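Local coordinates for MxaA (Stigmatella aurantiaca, PDB 4W4T), which forms the terminal reductase domain of a myxalamid polyketide-peptide synthetase, a Rossmann-fold enzyme of short-chain dehydrogenase type that binds NADPH and yields a primary alcohol, at residues Ala63-Glu73 against Arg98-Leu108; Thr79-Lys90 against Arg116-Ile124. All coordinates share one frame; numbering follows the deposited sequence.

Interaction 1: residues Ala63-Glu73 against Arg98-Leu108; sequences ATGFLGAFLLE and RIRKNLESYSL
Asn102 reaches from helix 98-105 into the turn ahead of helix 66-73 and holds two of its carbonyls with one nitrogen. Its CG stands anti to the backbone N (chi1 -172°), which carries ND2 between Ala63 O, at 2.8 Å, and Gly65 O, at 2.9 Å. The second bond is nearly straight (170°) and in the amide plane; the first is bent. Gly65 O also takes the backbone N of Ala69 from the other face of its plane, so this N-cap carbonyl is gripped twice. With an alanine here, Ala63 O and Gly65 O would probably both lose the amide that ties them together, and the turn would be less firmly held to helix 98-105.

Followed outward, Tyr106 has CB 3.8 Å from Phe70 CZ and CG near Phe70 CE1. CD2 touches Ala69 CB at 3.7 Å, and CE2 faces the same methyl; CD1 and CE1 lie along Phe66 CE1 and CD1. CZ meets Phe66 CD1 at 3.6 Å, where the Phe66 edge points into the Tyr106 face in a T-shaped pair; OH ends beside Phe66 CB. Leu108 CD1 covers the face of Phe70, 3.6 Å from its ring centroid in a CH-pi contact. Leu72 CD2 packs on Ile99 CG2 at 3.5 Å.

The helices cross at 96°, with small Ala69 at the crossing against Leu103. Thr64, Gly65, Phe66, Leu67 and Arg98 are NADPH-binding residues, though no cofactor is bound to this chain, and the turn belongs to the Rossmann TGxxGxxG motif. Thus a two-bond amide fixes the cofactor turn, while an aromatic and aliphatic core joins the helices.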
loop_
_atom_site.group_PDB
_atom_site.type_symbol
_atom_site.label_atom_id
_atom_site.label_comp_id
_atom_site.label_asym_id
_atom_site.label_seq_id
_atom_site.Cartn_x
_atom_site.Cartn_y
_atom_site.Cartn_z
ATOM N N ALA A 63 0.116 -20.627 -15.925
ATOM C CA ALA A 63 1.464 -20.976 -16.371
ATOM C C ALA A 63 2.486 -19.845 -16.217
ATOM O O ALA A 63 3.697 -20.100 -16.257
ATOM C CB ALA A 63 1.435 -21.446 -17.826
ATOM N N THR A 64 2.030 -18.608 -16.047
ATOM C CA THR A 64 2.967 -17.493 -15.919
ATOM C C THR A 64 3.274 -17.129 -14.459
ATOM O O THR A 64 3.991 -16.163 -14.199
ATOM C CB THR A 64 2.461 -16.214 -16.646
ATOM O OG1 THR A 64 1.233 -15.774 -16.060
ATOM C CG2 THR A 64 2.235 -16.482 -18.144
ATOM N N GLY A 65 2.739 -17.901 -13.515
ATOM C CA GLY A 65 3.006 -17.657 -12.102
ATOM C C GLY A 65 4.069 -18.605 -11.552
ATOM O O GLY A 65 4.700 -19.333 -12.304
ATOM N N PHE A 66 4.255 -18.600 -10.233
ATOM C CA PHE A 66 5.348 -19.350 -9.604
ATOM C C PHE A 66 5.031 -20.845 -9.556
ATOM O O PHE A 66 5.712 -21.641 -10.208
ATOM C CB PHE A 66 5.622 -18.779 -8.199
ATOM C CG PHE A 66 6.659 -19.540 -7.411
ATOM C CD1 PHE A 66 7.931 -19.756 -7.929
ATOM C CD2 PHE A 66 6.368 -20.002 -6.136
ATOM C CE1 PHE A 66 8.895 -20.446 -7.191
ATOM C CE2 PHE A 66 7.320 -20.697 -5.398
ATOM C CZ PHE A 66 8.582 -20.918 -5.929
ATOM N N LEU A 67 3.995 -21.234 -8.816
ATOM C CA LEU A 67 3.550 -22.633 -8.830
ATOM C C LEU A 67 3.280 -23.130 -10.249
ATOM O O LEU A 67 3.639 -24.251 -10.606
ATOM C CB LEU A 67 2.292 -22.814 -7.983
ATOM C CG LEU A 67 1.721 -24.239 -7.947
ATOM C CD1 LEU A 67 2.761 -25.249 -7.462
ATOM C CD2 LEU A 67 0.502 -24.256 -7.052
ATOM N N GLY A 68 2.649 -22.279 -11.057
ATOM C CA GLY A 68 2.296 -22.650 -12.421
ATOM C C GLY A 68 3.466 -23.100 -13.282
ATOM O O GLY A 68 3.322 -24.013 -14.089
ATOM N N ALA A 69 4.617 -22.454 -13.120
ATOM C CA ALA A 69 5.820 -22.836 -13.857
ATOM C C ALA A 69 6.217 -24.284 -13.559
ATOM O O ALA A 69 6.510 -25.059 -14.461
ATOM C CB ALA A 69 6.966 -21.893 -13.525
ATOM N N PHE A 70 6.218 -24.643 -12.278
ATOM C CA PHE A 70 6.622 -25.979 -11.867
ATOM C C PHE A 70 5.574 -27.004 -12.257
ATOM O O PHE A 70 5.902 -28.099 -12.705
ATOM C CB PHE A 70 6.900 -26.002 -10.354
ATOM C CG PHE A 70 8.086 -25.179 -9.965
ATOM C CD1 PHE A 70 7.970 -23.809 -9.784
ATOM C CD2 PHE A 70 9.331 -25.769 -9.819
ATOM C CE1 PHE A 70 9.067 -23.040 -9.449
ATOM C CE2 PHE A 70 10.437 -25.015 -9.482
ATOM C CZ PHE A 70 10.314 -23.650 -9.290
ATOM N N LEU A 71 4.304 -26.634 -12.115
ATOM C CA LEU A 71 3.212 -27.485 -12.561
ATOM C C LEU A 71 3.324 -27.751 -14.064
ATOM O O LEU A 71 3.138 -28.875 -14.520
ATOM C CB LEU A 71 1.870 -26.828 -12.223
ATOM C CG LEU A 71 0.593 -27.657 -12.108
ATOM C CD1 LEU A 71 0.830 -28.937 -11.311
ATOM C CD2 LEU A 71 -0.494 -26.801 -11.430
ATOM N N LEU A 72 3.648 -26.726 -14.837
ATOM C CA LEU A 72 3.770 -26.940 -16.280
ATOM C C LEU A 72 4.910 -27.909 -16.586
ATOM O O LEU A 72 4.735 -28.882 -17.331
ATOM C CB LEU A 72 3.989 -25.626 -17.009
ATOM C CG LEU A 72 4.238 -25.782 -18.510
ATOM C CD1 LEU A 72 3.156 -26.641 -19.162
ATOM C CD2 LEU A 72 4.343 -24.421 -19.170
ATOM N N GLU A 73 6.066 -27.661 -15.984
ATOM C CA GLU A 73 7.235 -28.477 -16.267
ATOM C C GLU A 73 6.980 -29.914 -15.797
ATOM O O GLU A 73 7.321 -30.886 -16.491
ATOM C CB GLU A 73 8.472 -27.844 -15.623
ATOM C CG GLU A 73 9.808 -28.430 -16.069
ATOM C CD GLU A 73 10.168 -29.679 -15.299
ATOM O OE1 GLU A 73 9.564 -29.890 -14.224
ATOM O OE2 GLU A 73 11.049 -30.444 -15.760
ATOM N N ARG A 98 6.138 -15.528 -23.115
ATOM C CA ARG A 98 5.859 -15.296 -21.704
ATOM C C ARG A 98 6.012 -16.595 -20.918
ATOM O O ARG A 98 6.679 -16.632 -19.891
ATOM C CB ARG A 98 4.454 -14.717 -21.511
ATOM C CG ARG A 98 4.258 -13.322 -22.086
ATOM C CD ARG A 98 2.993 -12.672 -21.529
ATOM N NE ARG A 98 3.096 -12.424 -20.088
ATOM C CZ ARG A 98 2.083 -12.527 -19.231
ATOM N NH1 ARG A 98 0.875 -12.880 -19.662
ATOM N NH2 ARG A 98 2.279 -12.288 -17.944
ATOM N N ILE A 99 5.401 -17.663 -21.408
ATOM C CA ILE A 99 5.492 -18.947 -20.733
ATOM C C ILE A 99 6.949 -19.406 -20.654
ATOM O O ILE A 99 7.433 -19.789 -19.579
ATOM C CB ILE A 99 4.638 -19.979 -21.442
ATOM C CG1 ILE A 99 3.169 -19.564 -21.340
ATOM C CG2 ILE A 99 4.840 -21.346 -20.836
ATOM C CD1 ILE A 99 2.270 -20.266 -22.336
ATOM N N ARG A 100 7.667 -19.325 -21.773
ATOM C CA ARG A 100 9.068 -19.749 -21.780
ATOM C C ARG A 100 9.918 -18.938 -20.801
ATOM O O ARG A 100 10.697 -19.506 -20.028
ATOM C CB ARG A 100 9.669 -19.638 -23.179
ATOM C CG ARG A 100 11.084 -20.202 -23.260
ATOM C CD ARG A 100 11.741 -19.929 -24.608
ATOM N NE ARG A 100 11.854 -18.498 -24.860
ATOM C CZ ARG A 100 11.110 -17.828 -25.735
ATOM N NH1 ARG A 100 10.203 -18.463 -26.476
ATOM N NH2 ARG A 100 11.288 -16.519 -25.878
ATOM N N LYS A 101 9.767 -17.618 -20.824
ATOM C CA LYS A 101 10.562 -16.759 -19.957
ATOM C C LYS A 101 10.291 -17.045 -18.482
ATOM O O LYS A 101 11.220 -17.047 -17.654
ATOM C CB LYS A 101 10.298 -15.282 -20.264
ATOM C CG LYS A 101 10.957 -14.789 -21.558
ATOM C CD LYS A 101 10.763 -13.287 -21.761
ATOM C CE LYS A 101 11.329 -12.826 -23.104
ATOM N NZ LYS A 101 12.787 -13.135 -23.237
ATOM N N ASN A 102 9.023 -17.281 -18.148
ATOM C CA ASN A 102 8.669 -17.618 -16.772
ATOM C C ASN A 102 9.412 -18.868 -16.332
ATOM O O ASN A 102 10.013 -18.891 -15.259
ATOM C CB ASN A 102 7.157 -17.826 -16.620
ATOM C CG ASN A 102 6.730 -17.979 -15.161
ATOM O OD1 ASN A 102 7.133 -17.200 -14.312
ATOM N ND2 ASN A 102 5.905 -18.984 -14.877
ATOM N N LEU A 103 9.394 -19.903 -17.167
ATOM C CA LEU A 103 10.056 -21.145 -16.798
ATOM C C LEU A 103 11.571 -20.953 -16.736
ATOM O O LEU A 103 12.235 -21.533 -15.872
ATOM C CB LEU A 103 9.683 -22.277 -17.758
ATOM C CG LEU A 103 8.473 -23.104 -17.285
ATOM C CD1 LEU A 103 7.186 -22.284 -17.328
ATOM C CD2 LEU A 103 8.311 -24.405 -18.065
ATOM N N GLU A 104 12.107 -20.117 -17.624
ATOM C CA GLU A 104 13.542 -19.831 -17.637
ATOM C C GLU A 104 13.985 -19.188 -16.321
ATOM O O GLU A 104 15.076 -19.461 -15.824
ATOM C CB GLU A 104 13.903 -18.926 -18.828
ATOM C CG GLU A 104 14.076 -19.673 -20.147
ATOM C CD GLU A 104 14.283 -18.757 -21.358
ATOM O OE1 GLU A 104 14.090 -17.525 -21.256
ATOM O OE2 GLU A 104 14.662 -19.285 -22.418
ATOM N N SER A 105 13.124 -18.356 -15.741
ATOM C CA SER A 105 13.466 -17.649 -14.518
ATOM C C SER A 105 13.627 -18.593 -13.324
ATOM O O SER A 105 14.271 -18.236 -12.339
ATOM C CB SER A 105 12.414 -16.585 -14.207
ATOM O OG SER A 105 11.181 -17.179 -13.849
ATOM N N TYR A 106 13.062 -19.795 -13.420
ATOM C CA TYR A 106 13.168 -20.784 -12.346
ATOM C C TYR A 106 14.018 -21.973 -12.762
ATOM O O TYR A 106 13.961 -23.032 -12.142
ATOM C CB TYR A 106 11.777 -21.252 -11.906
ATOM C CG TYR A 106 10.911 -20.099 -11.475
ATOM C CD1 TYR A 106 11.290 -19.285 -10.409
ATOM C CD2 TYR A 106 9.730 -19.802 -12.139
ATOM C CE1 TYR A 106 10.512 -18.211 -10.016
ATOM C CE2 TYR A 106 8.944 -18.736 -11.750
ATOM C CZ TYR A 106 9.337 -17.941 -10.690
ATOM O OH TYR A 106 8.554 -16.875 -10.303
ATOM N N SER A 107 14.802 -21.783 -13.820
ATOM C CA SER A 107 15.666 -22.830 -14.361
ATOM C C SER A 107 14.911 -24.102 -14.707
ATOM O O SER A 107 15.431 -25.201 -14.527
ATOM C CB SER A 107 16.793 -23.147 -13.372
ATOM O OG SER A 107 17.558 -21.986 -13.131
ATOM N N LEU A 108 13.690 -23.946 -15.220
ATOM C CA LEU A 108 12.868 -25.083 -15.604
ATOM C C LEU A 108 12.806 -25.292 -17.112
ATOM O O LEU A 108 12.312 -26.322 -17.571
ATOM C CB LEU A 108 11.444 -24.915 -15.080
ATOM C CG LEU A 108 11.254 -24.946 -13.564
ATOM C CD1 LEU A 108 9.884 -24.385 -13.214
ATOM C CD2 LEU A 108 11.403 -26.370 -13.046
#

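Interaction 2: residues Thr79-Lys90 against Arg116-Ile124; sequences TDARIYCLVRSK and RIVPVRGDI
Successive bends at chi2 (-77°) and chi3 (-55°) curl the Arg116 side chain so that its guanidinium lies against the Thr79-Ala81 turn. NE and NH2 grip Ala81 O side-on, Arg116 NE at 3.1 Å and Arg116 NH2 at 2.8 Å, with the oxygen in the guanidinium plane. NH2 also bonds Thr79 O at 2.6 Å, from above the plane of that carbonyl, and NH1 is taken by Cys76 O, so three backbone oxygens fix the group.

From there strands 82-87 and 117-121 run parallel, Ile83 beside Ile117 through to Val87 beside Arg121, joined by backbone bonds from Ile83 N to Arg116 O at one end to Gly122 N to Val87 O at the other. On the face bearing Tyr84, Val118 points the same way as the ring and lays CB over its face, 4.0 Å from the centroid of the Tyr84 ring; Val120 CG2 meets the edge. Arg82 NH2 holds Tyr84 OH at 2.6 Å.

Beyond the strands, Leu86 CD1 lies 3.8 Å from Gly122 CA, and a CB at this glycine would probably come too close to that methyl. Arg88 and Asp123, both NADPH-binding residues, form a salt bridge with Arg88 NE 3.5 Å from Asp123 OD2, their planar groups turned 65° apart; Asp123 OD1 takes Gly125 N. Arg121 NE bonds Ser89 O at 2.9 Å, while Lys90 O sits over the guanidinium face of Arg121.

This is the sheet pairing of a beta-alpha-beta crossover through helix 92-105. Strand 57-61 bonds the other edge of strand 82-87; Leu72 of helix 66-78, with Met96 and Ile99 of helix 92-105, packs on the face bearing Cys85 and Ile117.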
loop_
_atom_site.group_PDB
_atom_site.type_symbol
_atom_site.label_atom_id
_atom_site.label_comp_id
_atom_site.label_asym_id
_atom_site.label_seq_id
_atom_site.Cartn_x
_atom_site.Cartn_y
_atom_site.Cartn_z
ATOM N N THR A 79 3.177 -36.634 -18.223
ATOM C CA THR A 79 2.134 -36.957 -19.184
ATOM C C THR A 79 2.708 -36.846 -20.585
ATOM O O THR A 79 3.749 -36.230 -20.779
ATOM C CB THR A 79 0.929 -36.006 -19.084
ATOM O OG1 THR A 79 1.244 -34.791 -19.774
ATOM C CG2 THR A 79 0.582 -35.690 -17.632
ATOM N N ASP A 80 2.017 -37.408 -21.568
ATOM C CA ASP A 80 2.362 -37.108 -22.952
ATOM C C ASP A 80 1.223 -36.330 -23.615
ATOM O O ASP A 80 1.010 -36.426 -24.822
ATOM C CB ASP A 80 2.682 -38.385 -23.733
ATOM C CG ASP A 80 1.495 -39.319 -23.851
ATOM O OD1 ASP A 80 0.549 -39.192 -23.050
ATOM O OD2 ASP A 80 1.511 -40.190 -24.746
ATOM N N ALA A 81 0.493 -35.561 -22.812
ATOM C CA ALA A 81 -0.585 -34.732 -23.343
ATOM C C ALA A 81 -0.027 -33.398 -23.832
ATOM O O ALA A 81 0.988 -32.931 -23.340
ATOM C CB ALA A 81 -1.660 -34.509 -22.289
ATOM N N ARG A 82 -0.679 -32.794 -24.819
ATOM C CA ARG A 82 -0.336 -31.429 -25.188
ATOM C C ARG A 82 -0.905 -30.518 -24.106
ATOM O O ARG A 82 -2.037 -30.713 -23.675
ATOM C CB ARG A 82 -0.883 -31.080 -26.579
ATOM C CG ARG A 82 -0.203 -31.891 -27.690
ATOM C CD ARG A 82 -0.574 -31.431 -29.081
ATOM N NE ARG A 82 -2.002 -31.573 -29.329
ATOM C CZ ARG A 82 -2.826 -30.551 -29.510
ATOM N NH1 ARG A 82 -2.355 -29.309 -29.486
ATOM N NH2 ARG A 82 -4.115 -30.770 -29.726
ATOM N N ILE A 83 -0.113 -29.563 -23.644
ATOM C CA ILE A 83 -0.531 -28.707 -22.538
ATOM C C ILE A 83 -0.919 -27.331 -23.051
ATOM O O ILE A 83 -0.061 -26.494 -23.325
ATOM C CB ILE A 83 0.577 -28.540 -21.456
ATOM C CG1 ILE A 83 1.250 -29.883 -21.114
ATOM C CG2 ILE A 83 -0.001 -27.851 -20.208
ATOM C CD1 ILE A 83 0.323 -30.930 -20.521
ATOM N N TYR A 84 -2.222 -27.105 -23.170
ATOM C CA TYR A 84 -2.742 -25.792 -23.511
ATOM C C TYR A 84 -2.599 -24.865 -22.313
ATOM O O TYR A 84 -3.049 -25.203 -21.224
ATOM C CB TYR A 84 -4.208 -25.882 -23.934
ATOM C CG TYR A 84 -4.421 -26.571 -25.265
ATOM C CD1 TYR A 84 -4.286 -27.950 -25.396
ATOM C CD2 TYR A 84 -4.771 -25.838 -26.390
ATOM C CE1 TYR A 84 -4.487 -28.578 -26.626
ATOM C CE2 TYR A 84 -4.973 -26.454 -27.617
ATOM C CZ TYR A 84 -4.830 -27.817 -27.730
ATOM O OH TYR A 84 -5.042 -28.410 -28.959
ATOM N N CYS A 85 -1.986 -23.707 -22.525
ATOM C CA CYS A 85 -1.743 -22.754 -21.449
ATOM C C CYS A 85 -2.408 -21.404 -21.678
ATOM O O CYS A 85 -2.023 -20.660 -22.564
ATOM C CB CYS A 85 -0.245 -22.543 -21.257
ATOM S SG CYS A 85 0.612 -24.031 -20.742
ATOM N N LEU A 86 -3.384 -21.080 -20.842
ATOM C CA LEU A 86 -4.072 -19.802 -20.946
ATOM C C LEU A 86 -3.111 -18.672 -20.585
ATOM O O LEU A 86 -2.472 -18.712 -19.535
ATOM C CB LEU A 86 -5.299 -19.786 -20.030
ATOM C CG LEU A 86 -6.262 -18.613 -20.205
ATOM C CD1 LEU A 86 -7.064 -18.785 -21.487
ATOM C CD2 LEU A 86 -7.173 -18.523 -18.999
ATOM N N VAL A 87 -2.994 -17.671 -21.452
ATOM C CA VAL A 87 -2.042 -16.596 -21.235
ATOM C C VAL A 87 -2.503 -15.299 -21.893
ATOM O O VAL A 87 -2.965 -15.304 -23.036
ATOM C CB VAL A 87 -0.631 -16.987 -21.773
ATOM C CG1 VAL A 87 -0.705 -17.350 -23.270
ATOM C CG2 VAL A 87 0.378 -15.877 -21.528
ATOM N N ARG A 88 -2.394 -14.193 -21.160
ATOM C CA ARG A 88 -2.665 -12.865 -21.709
ATOM C C ARG A 88 -1.546 -12.433 -22.640
ATOM O O ARG A 88 -0.412 -12.241 -22.203
ATOM C CB ARG A 88 -2.810 -11.819 -20.600
ATOM C CG ARG A 88 -3.962 -12.043 -19.645
ATOM C CD ARG A 88 -3.995 -10.982 -18.539
ATOM N NE ARG A 88 -4.322 -9.648 -19.039
ATOM C CZ ARG A 88 -3.477 -8.622 -19.053
ATOM N NH1 ARG A 88 -2.240 -8.771 -18.595
ATOM N NH2 ARG A 88 -3.869 -7.444 -19.526
ATOM N N SER A 89 -1.867 -12.269 -23.918
ATOM C CA SER A 89 -0.889 -11.818 -24.903
ATOM C C SER A 89 -1.614 -11.462 -26.198
ATOM O O SER A 89 -2.753 -11.881 -26.398
ATOM C CB SER A 89 0.165 -12.897 -25.158
ATOM O OG SER A 89 -0.454 -14.105 -25.594
ATOM N N LYS A 90 -0.964 -10.692 -27.067
ATOM C CA LYS A 90 -1.578 -10.305 -28.340
ATOM C C LYS A 90 -1.503 -11.425 -29.383
ATOM O O LYS A 90 -2.322 -11.474 -30.305
ATOM C CB LYS A 90 -0.923 -9.037 -28.890
ATOM C CG LYS A 90 -1.407 -7.752 -28.230
ATOM C CD LYS A 90 -2.894 -7.540 -28.473
ATOM C CE LYS A 90 -3.490 -6.549 -27.481
ATOM N NZ LYS A 90 -3.451 -7.077 -26.087
ATOM N N ARG A 116 5.281 -29.283 -26.685
ATOM C CA ARG A 116 4.213 -29.749 -25.803
ATOM C C ARG A 116 3.244 -28.634 -25.371
ATOM O O ARG A 116 2.118 -28.917 -24.957
ATOM C CB ARG A 116 4.816 -30.406 -24.551
ATOM C CG ARG A 116 5.725 -31.611 -24.819
ATOM C CD ARG A 116 4.939 -32.860 -25.150
ATOM N NE ARG A 116 3.953 -33.176 -24.121
ATOM C CZ ARG A 116 4.231 -33.778 -22.966
ATOM N NH1 ARG A 116 5.474 -34.148 -22.681
ATOM N NH2 ARG A 116 3.261 -34.011 -22.091
ATOM N N ILE A 117 3.689 -27.383 -25.471
ATOM C CA ILE A 117 2.958 -26.230 -24.944
ATOM C C ILE A 117 2.163 -25.520 -26.048
ATOM O O ILE A 117 2.708 -25.208 -27.091
ATOM C CB ILE A 117 3.899 -25.211 -24.289
ATOM C CG1 ILE A 117 4.720 -25.855 -23.174
ATOM C CG2 ILE A 117 3.109 -24.033 -23.753
ATOM C CD1 ILE A 117 5.797 -24.941 -22.624
ATOM N N VAL A 118 0.882 -25.289 -25.798
ATOM C CA VAL A 118 0.030 -24.569 -26.719
ATOM C C VAL A 118 -0.608 -23.380 -26.054
ATOM O O VAL A 118 -1.582 -23.565 -25.304
ATOM C CB VAL A 118 -1.107 -25.488 -27.250
ATOM C CG1 VAL A 118 -1.967 -24.726 -28.254
ATOM C CG2 VAL A 118 -0.561 -26.749 -27.813
ATOM N N PRO A 119 -0.053 -22.192 -26.282
ATOM C CA PRO A 119 -0.700 -21.083 -25.619
ATOM C C PRO A 119 -2.114 -20.839 -26.156
ATOM O O PRO A 119 -2.412 -21.092 -27.335
ATOM C CB PRO A 119 0.179 -19.900 -25.932
ATOM C CG PRO A 119 1.461 -20.412 -26.307
ATOM C CD PRO A 119 1.228 -21.816 -26.867
ATOM N N VAL A 120 -2.992 -20.416 -25.256
ATOM C CA VAL A 120 -4.329 -20.001 -25.605
ATOM C C VAL A 120 -4.415 -18.572 -25.138
ATOM O O VAL A 120 -4.300 -18.312 -23.946
ATOM C CB VAL A 120 -5.392 -20.914 -24.939
ATOM C CG1 VAL A 120 -6.832 -20.411 -25.260
ATOM C CG2 VAL A 120 -5.224 -22.356 -25.371
ATOM N N ARG A 121 -4.551 -17.639 -26.072
ATOM C CA ARG A 121 -4.683 -16.231 -25.705
ATOM C C ARG A 121 -5.965 -16.038 -24.910
ATOM O O ARG A 121 -7.036 -16.468 -25.356
ATOM C CB ARG A 121 -4.741 -15.311 -26.930
ATOM C CG ARG A 121 -3.493 -15.212 -27.766
ATOM C CD ARG A 121 -3.795 -14.310 -28.960
ATOM N NE ARG A 121 -4.348 -13.037 -28.507
ATOM C CZ ARG A 121 -5.040 -12.198 -29.269
ATOM N NH1 ARG A 121 -5.283 -12.494 -30.541
ATOM N NH2 ARG A 121 -5.491 -11.061 -28.751
ATOM N N GLY A 122 -5.870 -15.369 -23.764
ATOM C CA GLY A 122 -7.019 -15.240 -22.896
ATOM C C GLY A 122 -6.709 -14.715 -21.509
ATOM O O GLY A 122 -5.559 -14.422 -21.158
ATOM N N ASP A 123 -7.762 -14.614 -20.708
ATOM C CA ASP A 123 -7.742 -13.855 -19.468
ATOM C C ASP A 123 -8.744 -14.487 -18.526
ATOM O O ASP A 123 -9.939 -14.480 -18.786
ATOM C CB ASP A 123 -8.098 -12.392 -19.729
ATOM C CG ASP A 123 -7.872 -11.494 -18.526
ATOM O OD1 ASP A 123 -7.797 -11.991 -17.380
ATOM O OD2 ASP A 123 -7.787 -10.261 -18.732
ATOM N N ILE A 124 -8.243 -15.037 -17.428
ATOM C CA ILE A 124 -9.088 -15.630 -16.412
ATOM C C ILE A 124 -10.179 -14.679 -15.874
ATOM O O ILE A 124 -11.232 -15.119 -15.407
ATOM C CB ILE A 124 -8.204 -16.134 -15.251
ATOM C CG1 ILE A 124 -8.906 -17.274 -14.522
ATOM C CG2 ILE A 124 -7.765 -14.991 -14.337
ATOM C CD1 ILE A 124 -9.186 -18.447 -15.425
#

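The segments alternate along the chain, 63-73, 79-90, 98-108, then 116-124, interleaving the helix pair of interaction 1 and the strand pair of interaction 2 in one Rossmann unit. Their centres lie 12 Å apart, and the two contacts touch. Leu72 and Ile99 from the helices rest on Ile83 and Cys85 of strand 82-87, and Arg98 NH1 probably hydrogen-bonds Arg88 O. Helices 66-78 and 92-105 thus lie on one face of the parallel sheet, their segments crossing nearly at right angles. NADPH-binding residues from both contacts gather at the ends of the strands, at the start of helix 66-78 and on helix 92-105, consistent with the two contacts flanking one cofactor site.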